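Local coordinates for NIPSNAP domain protein (Burkholderia xenovorans, PDB 5K9F) that is of unknown function but belongs to the NipSnap family, probably with a dimeric alpha-beta barrel fold, and binds oxamic acid in a pocket, at residues Pro82-Lys85 and Ser86-Arg90. Numbering follows the deposited sequence. Where two conformers were deposited one is given.
With OXM (oxamic acid), chain B.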
loop_
_atom_site.group_PDB
_atom_site.type_symbol
_atom_site.label_atom_id
_atom_site.label_comp_id
_atom_site.label_asym_id
_atom_site.label_seq_id
_atom_site.Cartn_x
_atom_site.Cartn_y
_atom_site.Cartn_z
ATOM N N PRO A 82 14.333 31.222 -14.117
ATOM C CA PRO A 82 13.685 31.063 -15.430
ATOM C C PRO A 82 14.207 29.888 -16.237
ATOM O O PRO A 82 13.429 29.264 -16.969
ATOM C CB PRO A 82 13.973 32.401 -16.125
ATOM C CG PRO A 82 14.218 33.349 -15.026
ATOM C CD PRO A 82 14.878 32.579 -13.932
ATOM N N GLN A 83 15.498 29.562 -16.140
ATOM C CA GLN A 83 15.995 28.402 -16.868
ATOM C C GLN A 83 15.504 27.103 -16.246
ATOM O O GLN A 83 15.292 26.116 -16.962
ATOM C CB GLN A 83 17.522 28.424 -16.930
ATOM C CG GLN A 83 18.077 29.538 -17.807
ATOM C CD GLN A 83 19.579 29.440 -17.996
ATOM O OE1 GLN A 83 20.339 29.348 -17.031
ATOM N NE2 GLN A 83 20.014 29.453 -19.251
ATOM N N TRP A 84 15.315 27.077 -14.926
ATOM C CA TRP A 84 14.733 25.891 -14.308
ATOM C C TRP A 84 13.299 25.688 -14.777
ATOM O O TRP A 84 12.889 24.565 -15.098
ATOM C CB TRP A 84 14.787 26.001 -12.786
ATOM C CG TRP A 84 14.195 24.797 -12.097
ATOM C CD1 TRP A 84 13.046 24.755 -11.360
ATOM C CD2 TRP A 84 14.737 23.465 -12.075
ATOM N NE1 TRP A 84 12.840 23.481 -10.883
ATOM C CE2 TRP A 84 13.869 22.675 -11.299
ATOM C CE3 TRP A 84 15.884 22.874 -12.620
ATOM C CZ2 TRP A 84 14.097 21.309 -11.070
ATOM C CZ3 TRP A 84 16.114 21.520 -12.389
ATOM C CH2 TRP A 84 15.224 20.754 -11.621
ATOM N N LYS A 85 12.516 26.765 -14.797
ATOM C CA LYS A 85 11.136 26.676 -15.265
ATOM C C LYS A 85 11.075 26.111 -16.676
ATOM O O LYS A 85 10.202 25.289 -16.990
ATOM C CB LYS A 85 10.471 28.052 -15.210
ATOM C CG LYS A 85 10.189 28.575 -13.810
ATOM C CD LYS A 85 9.585 29.978 -13.888
ATOM C CE LYS A 85 9.262 30.535 -12.515
ATOM N NZ LYS A 85 8.724 31.927 -12.612
ATOM N N SER A 86 12.001 26.530 -17.540
ATOM C CA SER A 86 12.029 26.012 -18.904
ATOM C C SER A 86 12.297 24.515 -18.911
ATOM O O SER A 86 11.614 23.754 -19.606
ATOM C CB SER A 86 13.084 26.752 -19.728
ATOM O OG SER A 86 12.699 28.093 -19.956
ATOM N N PHE A 87 13.289 24.073 -18.136
ATOM C CA PHE A 87 13.583 22.647 -18.069
ATOM C C PHE A 87 12.398 21.861 -17.522
ATOM O O PHE A 87 12.062 20.788 -18.042
ATOM C CB PHE A 87 14.827 22.398 -17.213
ATOM C CG PHE A 87 14.958 20.978 -16.760
ATOM C CD1 PHE A 87 15.340 19.985 -17.653
ATOM C CD2 PHE A 87 14.668 20.618 -15.452
ATOM C CE1 PHE A 87 15.437 18.670 -17.239
ATOM C CE2 PHE A 87 14.758 19.302 -15.039
ATOM C CZ PHE A 87 15.147 18.329 -15.935
ATOM N N VAL A 88 11.752 22.371 -16.470
ATOM C CA VAL A 88 10.597 21.664 -15.920
ATOM C C VAL A 88 9.511 21.517 -16.980
ATOM O O VAL A 88 8.847 20.474 -17.068
ATOM C CB VAL A 88 10.076 22.386 -14.664
ATOM C CG1 VAL A 88 8.702 21.864 -14.280
ATOM C CG2 VAL A 88 11.048 22.192 -13.524
ATOM N N GLY A 89 9.337 22.545 -17.815
ATOM C CA GLY A 89 8.375 22.457 -18.904
ATOM C C GLY A 89 8.709 21.358 -19.896
ATOM O O GLY A 89 7.819 20.658 -20.385
ATOM N N ARG A 90 9.997 21.173 -20.188
ATOM C CA ARG A 90 10.401 20.179 -21.178
ATOM C C ARG A 90 10.443 18.766 -20.606
ATOM O O ARG A 90 10.178 17.802 -21.335
ATOM C CB ARG A 90 11.769 20.542 -21.762
ATOM C CG ARG A 90 11.789 21.864 -22.523
ATOM C CD ARG A 90 13.129 22.104 -23.210
ATOM N NE ARG A 90 14.208 22.359 -22.261
ATOM C CZ ARG A 90 14.517 23.561 -21.782
ATOM N NH1 ARG A 90 13.822 24.624 -22.162
ATOM N NH2 ARG A 90 15.520 23.701 -20.920
HETATM C C1 OXM B . 12.971 17.778 -11.271
HETATM N N1 OXM B . 12.985 17.934 -9.951
HETATM O O1 OXM B . 13.950 17.350 -11.921
HETATM C C2 OXM B . 11.752 18.092 -12.041
HETATM O O2 OXM B . 11.761 17.840 -13.269
HETATM O O3 OXM B . 10.748 18.583 -11.474
HETATM O O HOH W 1 11.229 30.248 -18.191
HETATM O O HOH W 2 16.394 25.802 -19.551
#
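The backbone O of Q83 takes two hydrogen bonds: one from F87 N at 3.1 Å, and one from a water. In one of the two R90 conformers, R90 NH2 also bonds this water, which then links the guanidinium to a carbonyl two turns earlier. P82 O is likewise gripped by S86 N and a second water. The shortest of the helical i to i+4 bonds runs from V88 N to W84 O, 2.8 Å, and is nearly straight.

W84 carries the apolar contact. Its CG lies anti to the backbone N (chi1 180°), which carries the indole along the helix beside F87 and V88. V88 CG2 sits over one indole face, 3.7 Å from the centroid of the five-membered ring, a CH-pi contact. F87 meets the six-membered part of the ring, with F87 CD2 3.5 Å from W84 CZ3. The two ring planes are inclined at 43°.

Both aromatic rings line the oxamic acid pocket. W84 CH2 comes within 3.6 Å of ligand O1, and the same oxygen lies at the edge of the F87 ring.

N81 OD1 accepts a hydrogen bond from W84 N at the start of helix 82-91. W84 packs on I37 and Q38 of helix 35-42. F87 packs on L29 and E33 of helix 23-33. Helix 82-91 leads on to strand 95-105 of the antiparallel sheet.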